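Local coordinates for protein pyrethroid hydrolase (Sphingobium faniae, PDB 5Y5R) that hydrolyses the ester bond of pyrethroid insecticides such as cypermethrin and permethrin, releasing an alcohol and a cyclopropanecarboxylic acid, at residues 100-105 and 208-213; 129-134 and 145-150. All blocks are in the same frame, centred on the assembly; numbering follows the deposited sequence.

Contact 1: residues 100-105 and 208-213; sequences YLTAVL and AVQRQM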
ATOM      1  N   TYR A 100       2.121   7.025  -1.406  1.00 20.15           N
ATOM      2  CA  TYR A 100       2.210   5.769  -2.153  1.00 19.02           C
ATOM      3  C   TYR A 100       3.620   5.204  -1.995  1.00 15.52           C
ATOM      4  O   TYR A 100       4.565   5.690  -2.628  1.00 21.78           O
ATOM      5  CB  TYR A 100       1.850   5.978  -3.628  1.00 17.51           C
ATOM      6  CG  TYR A 100       0.434   6.421  -3.870  1.00 16.14           C
ATOM      7  CD1 TYR A 100       0.067   7.756  -3.738  1.00 21.39           C
ATOM      8  CD2 TYR A 100      -0.540   5.515  -4.210  1.00 18.51           C
ATOM      9  CE1 TYR A 100      -1.213   8.184  -3.968  1.00 15.52           C
ATOM     10  CE2 TYR A 100      -1.828   5.923  -4.425  1.00 20.19           C
ATOM     11  CZ  TYR A 100      -2.171   7.262  -4.290  1.00 23.57           C
ATOM     12  OH  TYR A 100      -3.463   7.677  -4.538  1.00 19.69           O
ATOM     13  N   LEU A 101       3.759   4.158  -1.188  1.00 16.10           N
ATOM     14  CA  LEU A 101       5.050   3.556  -0.858  1.00 16.88           C
ATOM     15  C   LEU A 101       5.272   2.333  -1.742  1.00 18.90           C
ATOM     16  O   LEU A 101       4.795   1.231  -1.429  1.00 21.13           O
ATOM     17  CB  LEU A 101       5.118   3.206   0.635  1.00 14.54           C
ATOM     18  CG  LEU A 101       6.355   2.438   1.111  1.00 17.49           C
ATOM     19  CD1 LEU A 101       7.686   3.141   0.766  1.00 14.68           C
ATOM     20  CD2 LEU A 101       6.261   2.162   2.601  1.00 20.11           C
ATOM     21  N   THR A 102       6.093   2.522  -2.786  1.00 22.65           N
ATOM     22  CA  THR A 102       6.291   1.611  -3.916  1.00 16.86           C
ATOM     23  C   THR A 102       4.965   0.899  -4.131  1.00 18.31           C
ATOM     24  O   THR A 102       4.849  -0.332  -4.031  1.00 21.09           O
ATOM     25  CB  THR A 102       7.530   0.712  -3.698  1.00 21.71           C
ATOM     26  OG1 THR A 102       7.802  -0.059  -4.877  1.00 21.43           O
ATOM     27  CG2 THR A 102       7.420  -0.215  -2.450  1.00 20.39           C
ATOM     28  N   ALA A 103       3.937   1.710  -4.361  1.00 15.51           N
ATOM     29  CA  ALA A 103       2.541   1.310  -4.289  1.00 18.36           C
ATOM     30  C   ALA A 103       1.877   1.473  -5.647  1.00 18.65           C
ATOM     31  O   ALA A 103       2.381   2.169  -6.519  1.00 14.90           O
ATOM     32  CB  ALA A 103       1.766   2.141  -3.243  1.00 17.21           C
ATOM     33  N   VAL A 104       0.722   0.830  -5.806  1.00 24.88           N
ATOM     34  CA  VAL A 104      -0.039   0.933  -7.048  1.00 20.35           C
ATOM     35  C   VAL A 104      -0.685   2.316  -7.065  1.00 16.12           C
ATOM     36  O   VAL A 104      -1.564   2.620  -6.255  1.00 17.60           O
ATOM     37  CB  VAL A 104      -1.083  -0.192  -7.166  1.00 17.46           C
ATOM     38  CG1 VAL A 104      -1.856  -0.066  -8.460  1.00 21.06           C
ATOM     39  CG2 VAL A 104      -0.417  -1.537  -7.105  1.00 27.43           C
ATOM     40  N   LEU A 105      -0.259   3.153  -8.006  1.00 18.94           N
ATOM     41  CA  LEU A 105      -0.791   4.495  -8.210  1.00 16.18           C
ATOM     42  C   LEU A 105      -1.354   4.497  -9.621  1.00 18.43           C
ATOM     43  O   LEU A 105      -0.607   4.474 -10.601  1.00 16.21           O
ATOM     44  CB  LEU A 105       0.287   5.564  -8.049  1.00 20.54           C
ATOM     45  CG  LEU A 105      -0.176   6.947  -8.486  1.00 25.11           C
ATOM     46  CD1 LEU A 105      -1.223   7.470  -7.487  1.00 18.57           C
ATOM     47  CD2 LEU A 105       1.005   7.914  -8.668  1.00 20.58           C
ATOM     48  N   ALA A 208      11.217   1.126 -12.882  1.00 19.94           N
ATOM     49  CA  ALA A 208      10.660   1.598 -14.151  1.00 15.94           C
ATOM     50  C   ALA A 208       9.139   1.642 -14.102  1.00 20.98           C
ATOM     51  O   ALA A 208       8.519   2.569 -14.636  1.00 14.55           O
ATOM     52  CB  ALA A 208      11.134   0.722 -15.294  1.00 15.14           C
ATOM     53  N   VAL A 209       8.515   0.617 -13.503  1.00 11.90           N
ATOM     54  CA  VAL A 209       7.061   0.608 -13.381  1.00 13.18           C
ATOM     55  C   VAL A 209       6.589   1.662 -12.401  1.00 13.87           C
ATOM     56  O   VAL A 209       5.566   2.321 -12.615  1.00 13.06           O
ATOM     57  CB  VAL A 209       6.583  -0.785 -12.961  1.00 16.50           C
ATOM     58  CG1 VAL A 209       5.108  -0.743 -12.694  1.00 15.28           C
ATOM     59  CG2 VAL A 209       6.882  -1.741 -14.078  1.00 10.64           C
ATOM     60  N   GLN A 210       7.283   1.774 -11.277  1.00 12.76           N
ATOM     61  CA  GLN A 210       6.995   2.821 -10.317  1.00 14.86           C
ATOM     62  C   GLN A 210       6.989   4.170 -10.998  1.00 16.46           C
ATOM     63  O   GLN A 210       6.036   4.943 -10.859  1.00 16.30           O
ATOM     64  CB  GLN A 210       8.029   2.787  -9.199  1.00 16.60           C
ATOM     65  CG  GLN A 210       7.873   1.609  -8.272  1.00 16.61           C
ATOM     66  CD  GLN A 210       8.986   1.527  -7.282  1.00 22.89           C
ATOM     67  OE1 GLN A 210       9.103   2.376  -6.371  1.00 19.26           O
ATOM     68  NE2 GLN A 210       9.852   0.538  -7.466  1.00 18.00           N
ATOM     69  N   ARG A 211       8.055   4.470 -11.750  1.00 12.23           N
ATOM     70  CA  ARG A 211       8.146   5.795 -12.371  1.00 21.58           C
ATOM     71  C   ARG A 211       7.136   5.967 -13.501  1.00 19.91           C
ATOM     72  O   ARG A 211       6.714   7.097 -13.783  1.00 20.45           O
ATOM     73  CB  ARG A 211       9.573   6.067 -12.882  1.00 18.27           C
ATOM     74  CG  ARG A 211      10.613   6.195 -11.766  1.00 21.99           C
ATOM     75  CD  ARG A 211      12.087   6.159 -12.188  1.00 22.04           C
ATOM     76  NE  ARG A 211      12.930   6.445 -11.022  1.00 23.42           N
ATOM     77  CZ  ARG A 211      14.257   6.328 -10.935  1.00 22.84           C
ATOM     78  NH1 ARG A 211      14.853   6.597  -9.778  1.00 19.48           N
ATOM     79  NH2 ARG A 211      14.996   5.940 -11.957  1.00 15.34           N
ATOM     80  N   GLN A 212       6.746   4.867 -14.153  1.00 20.48           N
ATOM     81  CA  GLN A 212       5.744   4.931 -15.208  1.00 20.22           C
ATOM     82  C   GLN A 212       4.385   5.276 -14.629  1.00 20.37           C
ATOM     83  O   GLN A 212       3.621   6.056 -15.213  1.00 21.53           O
ATOM     84  CB  GLN A 212       5.722   3.588 -15.957  1.00 16.24           C
ATOM     85  CG  GLN A 212       4.884   3.572 -17.216  1.00 22.10           C
ATOM     86  CD  GLN A 212       5.523   4.394 -18.312  1.00 29.51           C
ATOM     87  OE1 GLN A 212       6.743   4.357 -18.495  1.00 27.76           O
ATOM     88  NE2 GLN A 212       4.709   5.131 -19.050  1.00 24.01           N
HETATM   89  N   MSE A 213       4.080   4.746 -13.453  1.00 21.87           N
HETATM   90  CA  MSE A 213       2.840   5.086 -12.791  1.00 19.89           C
HETATM   91  C   MSE A 213       2.786   6.560 -12.389  1.00 21.66           C
HETATM   92  O   MSE A 213       1.775   7.228 -12.614  1.00 21.66           O
HETATM   93  CB  MSE A 213       2.640   4.170 -11.582  1.00 17.15           C
HETATM   94  CG  MSE A 213       2.256   2.783 -12.055  1.00 20.07           C
HETATM   95 SE   MSE A 213       1.848   1.520 -10.624  0.71 32.24          SE
HETATM   96  CE  MSE A 213       3.567   1.424  -9.777  1.00 13.33           C
TER
HETATM   97  O   HOH W   1      -0.824   6.075 -13.057  1.00 20.95           O
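Met-213, a selenomethionine, reaches from its helix into the loop that follows strand 95-101 and lies along the backbone of Ala-103 to Leu-105. Its CG is anti to the carbonyl carbon (chi1 -74°), and a bend at chi3 carries the methyl CE to 3.5 Å from the carbonyl O of Ala-103, while SE passes 4.1 Å from CA of Val-104. Nearer the helix, CB of Met-213 rests 3.4 Å from O of Leu-105. One water donates to both Leu-105 O and Met-213 O, joining the two backbones. One turn earlier, the extended side chain of Gln-210 brings its amide against the hydroxyl of Thr-102, with OG1 of Thr-102 3.1 Å from CD of Gln-210. Gln-210 NE2 donates to Leu-205 O and its OE1 accepts from Ala-199 N, whereas Thr-102 OG1 is hydrogen-bonded to OD2 of Asp-202, probably the acid of the charge relay. A leucine in place of Gln-210 would probably leave Leu-205 O and Ala-199 N without these partners. Strand 194-199 adjoins strand 95-101, its Tyr-196 touching Gln-210 and Met-213 and hydrogen-bonding Ala-103 O through OH, and helix 207-216 is set against the loop leaving strand 95-101.

Contact 2: residues 129-134 and 145-150; sequences LDLIQP and FSRLER. With 8NL ((2-methyl-3-phenyl-phenyl)methyl (1~{S})-3-[(~{E})-2-chloranyl-3,3,3-tris(fluoranyl)prop-1-enyl]-2,2-dimethyl-cyclopropane-1-carboxylate), chain G.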
ATOM      1  N   LEU A 129       3.798 -12.335 -10.372  1.00 19.74           N
ATOM      2  CA  LEU A 129       2.881 -13.277 -11.012  1.00 22.35           C
ATOM      3  C   LEU A 129       3.465 -14.682 -11.054  1.00 22.84           C
ATOM      4  O   LEU A 129       2.711 -15.667 -11.093  1.00 22.42           O
ATOM      5  CB  LEU A 129       2.503 -12.830 -12.429  1.00 20.02           C
ATOM      6  CG  LEU A 129       1.821 -11.478 -12.594  1.00 24.23           C
ATOM      7  CD1 LEU A 129       1.574 -11.178 -14.066  1.00 24.56           C
ATOM      8  CD2 LEU A 129       0.521 -11.438 -11.825  1.00 26.94           C
ATOM      9  N   ASP A 130       4.795 -14.794 -11.044  1.00 20.56           N
ATOM     10  CA  ASP A 130       5.446 -16.102 -11.029  1.00 20.16           C
ATOM     11  C   ASP A 130       5.228 -16.822  -9.700  1.00 25.23           C
ATOM     12  O   ASP A 130       4.951 -18.026  -9.673  1.00 24.31           O
ATOM     13  CB  ASP A 130       6.952 -15.904 -11.246  1.00 23.54           C
ATOM     14  CG  ASP A 130       7.744 -17.206 -11.199  1.00 23.38           C
ATOM     15  OD1 ASP A 130       7.510 -18.053 -12.067  1.00 27.66           O
ATOM     16  OD2 ASP A 130       8.584 -17.416 -10.309  1.00 25.16           O
ATOM     17  N   LEU A 131       5.306 -16.083  -8.590  1.00 21.19           N
ATOM     18  CA  LEU A 131       5.368 -16.648  -7.246  1.00 19.02           C
ATOM     19  C   LEU A 131       4.051 -16.625  -6.502  1.00 21.71           C
ATOM     20  O   LEU A 131       3.939 -17.280  -5.462  1.00 21.09           O
ATOM     21  CB  LEU A 131       6.408 -15.890  -6.406  1.00 18.89           C
ATOM     22  CG  LEU A 131       7.860 -16.101  -6.829  1.00 22.46           C
ATOM     23  CD1 LEU A 131       8.750 -15.027  -6.268  1.00 19.18           C
ATOM     24  CD2 LEU A 131       8.361 -17.483  -6.417  1.00 27.15           C
ATOM     25  N   ILE A 132       3.096 -15.837  -6.972  1.00 23.73           N
ATOM     26  CA  ILE A 132       1.769 -15.711  -6.397  1.00 18.73           C
ATOM     27  C   ILE A 132       0.799 -16.253  -7.427  1.00 26.07           C
ATOM     28  O   ILE A 132       0.737 -15.743  -8.555  1.00 26.75           O
ATOM     29  CB  ILE A 132       1.442 -14.253  -6.056  1.00 22.01           C
ATOM     30  CG1 ILE A 132       2.514 -13.651  -5.131  1.00 23.82           C
ATOM     31  CG2 ILE A 132       0.043 -14.146  -5.505  1.00 22.60           C
ATOM     32  CD1 ILE A 132       2.554 -14.220  -3.727  1.00 22.34           C
ATOM     33  N   GLN A 133       0.038 -17.270  -7.051  1.00 22.57           N
ATOM     34  CA  GLN A 133      -0.776 -18.016  -7.993  1.00 25.77           C
ATOM     35  C   GLN A 133      -2.263 -17.942  -7.667  1.00 27.09           C
ATOM     36  O   GLN A 133      -2.647 -17.613  -6.541  1.00 21.28           O
ATOM     37  CB  GLN A 133      -0.307 -19.472  -8.060  1.00 24.58           C
ATOM     38  CG  GLN A 133       1.177 -19.581  -8.353  1.00 26.66           C
ATOM     39  CD  GLN A 133       1.690 -20.998  -8.190  1.00 31.24           C
ATOM     40  OE1 GLN A 133       1.243 -21.743  -7.308  1.00 30.99           O
ATOM     41  NE2 GLN A 133       2.648 -21.379  -9.036  1.00 27.51           N
ATOM     42  N   PRO A 134      -3.125 -18.124  -8.666  1.00 23.23           N
ATOM     43  CA  PRO A 134      -4.572 -18.068  -8.417  1.00 25.65           C
ATOM     44  C   PRO A 134      -5.086 -19.307  -7.683  1.00 32.80           C
ATOM     45  O   PRO A 134      -4.531 -20.399  -7.819  1.00 28.44           O
ATOM     46  CB  PRO A 134      -5.170 -17.998  -9.827  1.00 26.92           C
ATOM     47  CG  PRO A 134      -3.984 -17.579 -10.743  1.00 26.29           C
ATOM     48  CD  PRO A 134      -2.807 -18.226 -10.104  1.00 27.49           C
ATOM     49  N   PHE A 145       4.347 -21.989  -2.168  1.00 18.72           N
ATOM     50  CA  PHE A 145       5.226 -22.430  -1.087  1.00 17.53           C
ATOM     51  C   PHE A 145       6.199 -23.516  -1.498  1.00 20.76           C
ATOM     52  O   PHE A 145       7.068 -23.873  -0.700  1.00 20.32           O
ATOM     53  CB  PHE A 145       4.402 -22.861   0.126  1.00 22.01           C
ATOM     54  CG  PHE A 145       3.693 -21.715   0.753  1.00 16.23           C
ATOM     55  CD1 PHE A 145       4.418 -20.668   1.312  1.00 20.03           C
ATOM     56  CD2 PHE A 145       2.329 -21.599   0.667  1.00 18.72           C
ATOM     57  CE1 PHE A 145       3.758 -19.560   1.871  1.00 19.63           C
ATOM     58  CE2 PHE A 145       1.668 -20.494   1.200  1.00 24.60           C
ATOM     59  CZ  PHE A 145       2.388 -19.472   1.802  1.00 20.27           C
ATOM     60  N   SER A 146       6.190 -23.942  -2.761  1.00 22.37           N
ATOM     61  CA  SER A 146       7.264 -24.820  -3.186  1.00 20.21           C
ATOM     62  C   SER A 146       8.599 -24.090  -3.322  1.00 22.15           C
ATOM     63  O   SER A 146       9.632 -24.755  -3.374  1.00 25.93           O
ATOM     64  CB  SER A 146       6.884 -25.485  -4.518  1.00 21.97           C
ATOM     65  OG  SER A 146       6.892 -24.552  -5.608  1.00 23.34           O
ATOM     66  N   ARG A 147       8.622 -22.752  -3.296  1.00 21.07           N
ATOM     67  CA  ARG A 147       9.852 -21.990  -3.514  1.00 21.52           C
ATOM     68  C   ARG A 147      10.080 -20.967  -2.381  1.00 23.34           C
ATOM     69  O   ARG A 147      10.104 -19.753  -2.589  1.00 20.63           O
ATOM     70  CB  ARG A 147       9.818 -21.338  -4.898  1.00 18.56           C
ATOM     71  CG  ARG A 147       9.964 -22.376  -6.032  1.00 16.67           C
ATOM     72  CD  ARG A 147       9.878 -21.670  -7.380  1.00 23.27           C
ATOM     73  NE  ARG A 147       8.477 -21.395  -7.672  1.00 28.35           N
ATOM     74  CZ  ARG A 147       8.066 -20.445  -8.503  1.00 22.47           C
ATOM     75  NH1 ARG A 147       8.972 -19.679  -9.091  1.00 21.92           N
ATOM     76  NH2 ARG A 147       6.762 -20.239  -8.708  1.00 16.42           N
ATOM     77  N   LEU A 148      10.329 -21.478  -1.171  1.00 19.27           N
ATOM     78  CA  LEU A 148      10.380 -20.614   0.012  1.00 17.15           C
ATOM     79  C   LEU A 148      11.511 -19.589  -0.069  1.00 19.03           C
ATOM     80  O   LEU A 148      11.295 -18.396   0.167  1.00 19.03           O
ATOM     81  CB  LEU A 148      10.550 -21.485   1.258  1.00 21.37           C
ATOM     82  CG  LEU A 148       9.331 -22.408   1.342  1.00 19.25           C
ATOM     83  CD1 LEU A 148       9.378 -23.406   2.529  1.00 27.39           C
ATOM     84  CD2 LEU A 148       8.060 -21.575   1.344  1.00 22.36           C
ATOM     85  N   GLU A 149      12.726 -20.037  -0.391  1.00 18.24           N
ATOM     86  CA  GLU A 149      13.856 -19.112  -0.438  1.00 22.16           C
ATOM     87  C   GLU A 149      13.648 -18.066  -1.522  1.00 21.13           C
ATOM     88  O   GLU A 149      14.021 -16.902  -1.351  1.00 20.90           O
ATOM     89  CB  GLU A 149      15.164 -19.871  -0.667  1.00 21.60           C
ATOM     90  CG  GLU A 149      16.433 -19.006  -0.889  1.00 18.69           C
ATOM     91  CD  GLU A 149      16.751 -18.043   0.272  1.00 24.36           C
ATOM     92  OE1 GLU A 149      16.134 -18.164   1.341  1.00 25.49           O
ATOM     93  OE2 GLU A 149      17.633 -17.169   0.114  1.00 30.15           O
ATOM     94  N   ARG A 150      13.086 -18.472  -2.665  1.00 18.80           N
ATOM     95  CA  ARG A 150      12.728 -17.493  -3.687  1.00 18.17           C
ATOM     96  C   ARG A 150      11.732 -16.473  -3.146  1.00 18.49           C
ATOM     97  O   ARG A 150      11.840 -15.274  -3.432  1.00 20.37           O
ATOM     98  CB  ARG A 150      12.134 -18.209  -4.897  1.00 16.55           C
ATOM     99  CG  ARG A 150      12.119 -17.403  -6.135  1.00 20.04           C
ATOM    100  CD  ARG A 150      13.515 -17.161  -6.635  1.00 17.79           C
ATOM    101  NE  ARG A 150      13.504 -16.161  -7.696  1.00 26.72           N
ATOM    102  CZ  ARG A 150      14.326 -15.122  -7.729  1.00 20.37           C
ATOM    103  NH1 ARG A 150      15.231 -14.998  -6.778  1.00 19.71           N
ATOM    104  NH2 ARG A 150      14.254 -14.235  -8.708  1.00 22.85           N
TER
HETATM  105  C   8NL G 301       2.930 -10.611  -0.998  1.00 19.02           C
HETATM  106  C8  8NL G 301       4.318 -13.056   1.927  1.00 19.77           C
HETATM  107  C9  8NL G 301       4.212 -14.436   2.076  1.00 20.80           C
HETATM  108  C10 8NL G 301       4.515 -15.280   1.016  1.00 20.64           C
HETATM  109  C11 8NL G 301       4.925 -14.680  -0.172  1.00 26.29           C
HETATM  110  C12 8NL G 301       5.027 -13.295  -0.301  1.00 16.22           C
HETATM  111  C13 8NL G 301       3.323  -7.601  -0.792  1.00 20.51           C
HETATM  112  O   8NL G 301       3.318  -7.653  -2.239  1.00 26.62           O
HETATM  113 CL   8NL G 301       1.467  -8.916  -9.025  1.00 67.16          CL
HETATM  114  C21 8NL G 301       1.439  -8.443  -7.324  1.00 36.44           C
HETATM  115  C22 8NL G 301       1.052  -9.495  -6.313  1.00 35.78           C
HETATM  116  F2  8NL G 301       2.145  -9.872  -5.674  1.00 35.82           F
HETATM  117  F1  8NL G 301       0.144  -9.080  -5.451  1.00 42.35           F
HETATM  118  F   8NL G 301       0.546 -10.512  -6.980  1.00 31.88           F
HETATM  119  C20 8NL G 301       1.803  -7.208  -6.973  1.00 29.03           C
HETATM  120  C16 8NL G 301       1.763  -6.753  -5.531  1.00 32.58           C
HETATM  121  C17 8NL G 301       2.553  -5.450  -5.477  1.00 26.84           C
HETATM  122  C18 8NL G 301       1.261  -4.648  -5.412  1.00 31.23           C
HETATM  123  C19 8NL G 301       3.401  -5.192  -6.733  1.00 27.14           C
HETATM  124  C15 8NL G 301       2.977  -6.671  -4.612  1.00 32.19           C
HETATM  125  C14 8NL G 301       2.531  -6.772  -3.150  1.00 26.42           C
HETATM  126  O1  8NL G 301       1.514  -6.189  -2.770  1.00 24.06           O
HETATM  127  C2  8NL G 301       4.132  -8.656  -0.020  1.00 21.85           C
HETATM  128  C3  8NL G 301       5.092  -8.160   0.854  1.00 21.87           C
HETATM  129  C4  8NL G 301       5.899  -8.998   1.621  1.00 17.32           C
HETATM  130  C5  8NL G 301       5.728 -10.378   1.558  1.00 20.19           C
HETATM  131  C6  8NL G 301       4.785 -10.934   0.702  1.00 21.04           C
HETATM  132  C1  8NL G 301       3.974 -10.064  -0.082  1.00 20.50           C
HETATM  133  C7  8NL G 301       4.707 -12.451   0.745  1.00 18.30           C
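Asp-130 and Arg-147 meet end-on, two guanidinium nitrogens gripping one carboxylate oxygen and the backbone O of Asp-130. NH1 of Arg-147 forms a salt bridge with OD2 of Asp-130 at 2.6 Å, approaching on the syn side but 31° out of the carboxylate plane, and NH2 donates to the backbone O of Asp-130 at 3.0 Å, from above the carbonyl plane. Both oxygens lie close to the guanidinium plane, but the carboxylate is turned 78° against it. NH2 also has a salt bridge to Asp-144, and the two acids would help balance the arginine's charge and fix the rotation of its guanidinium. The tight part centres on buried Leu-131, whose CD2 sits over one guanidinium face, 3.5 Å from NH1 of Arg-147, and packs 3.8 Å from CG of Arg-150; its side chain also touches Leu-151, Val-154 and Phe-155 of helix 148-155. The solvent side is looser and polar, with Asp-130, the guanidinium of Arg-147, that of Arg-150, bridged through NH1 to Glu-153, and Gln-133. Arg-147 occupies the N-cap position of helix 148-155. Bordering the pyrethroid pocket through Leu-129 and Ile-132, this beta-hairpin (strands 132-135 and 140-143) flanked by helices 126-131 and 148-155 is consistent with the cap that alpha/beta hydrolases insert between core strands, here 95-101 and 194-199.

From the N terminus the chain first lays down strands 3-9, 32-34 and 71-77 of the parallel sheet, then strand 95-101, whose end opens contact 1. It next leaves the sheet for the region carrying contact 2, a short loop closed across strands 132-135 and 140-143 between helices 126-131 and 148-155. Returning through strand 194-199, it reaches helix 207-216 and closes contact 1, so contact 2 is nested wholly inside that larger loop. Contact 1 binds parts of the core, contact 2 parts of the excursion. Their centres are about 22 Å apart and their nearest atoms about 11 Å, yet both reach the bound pyrethroid, contact 1 through Val-104.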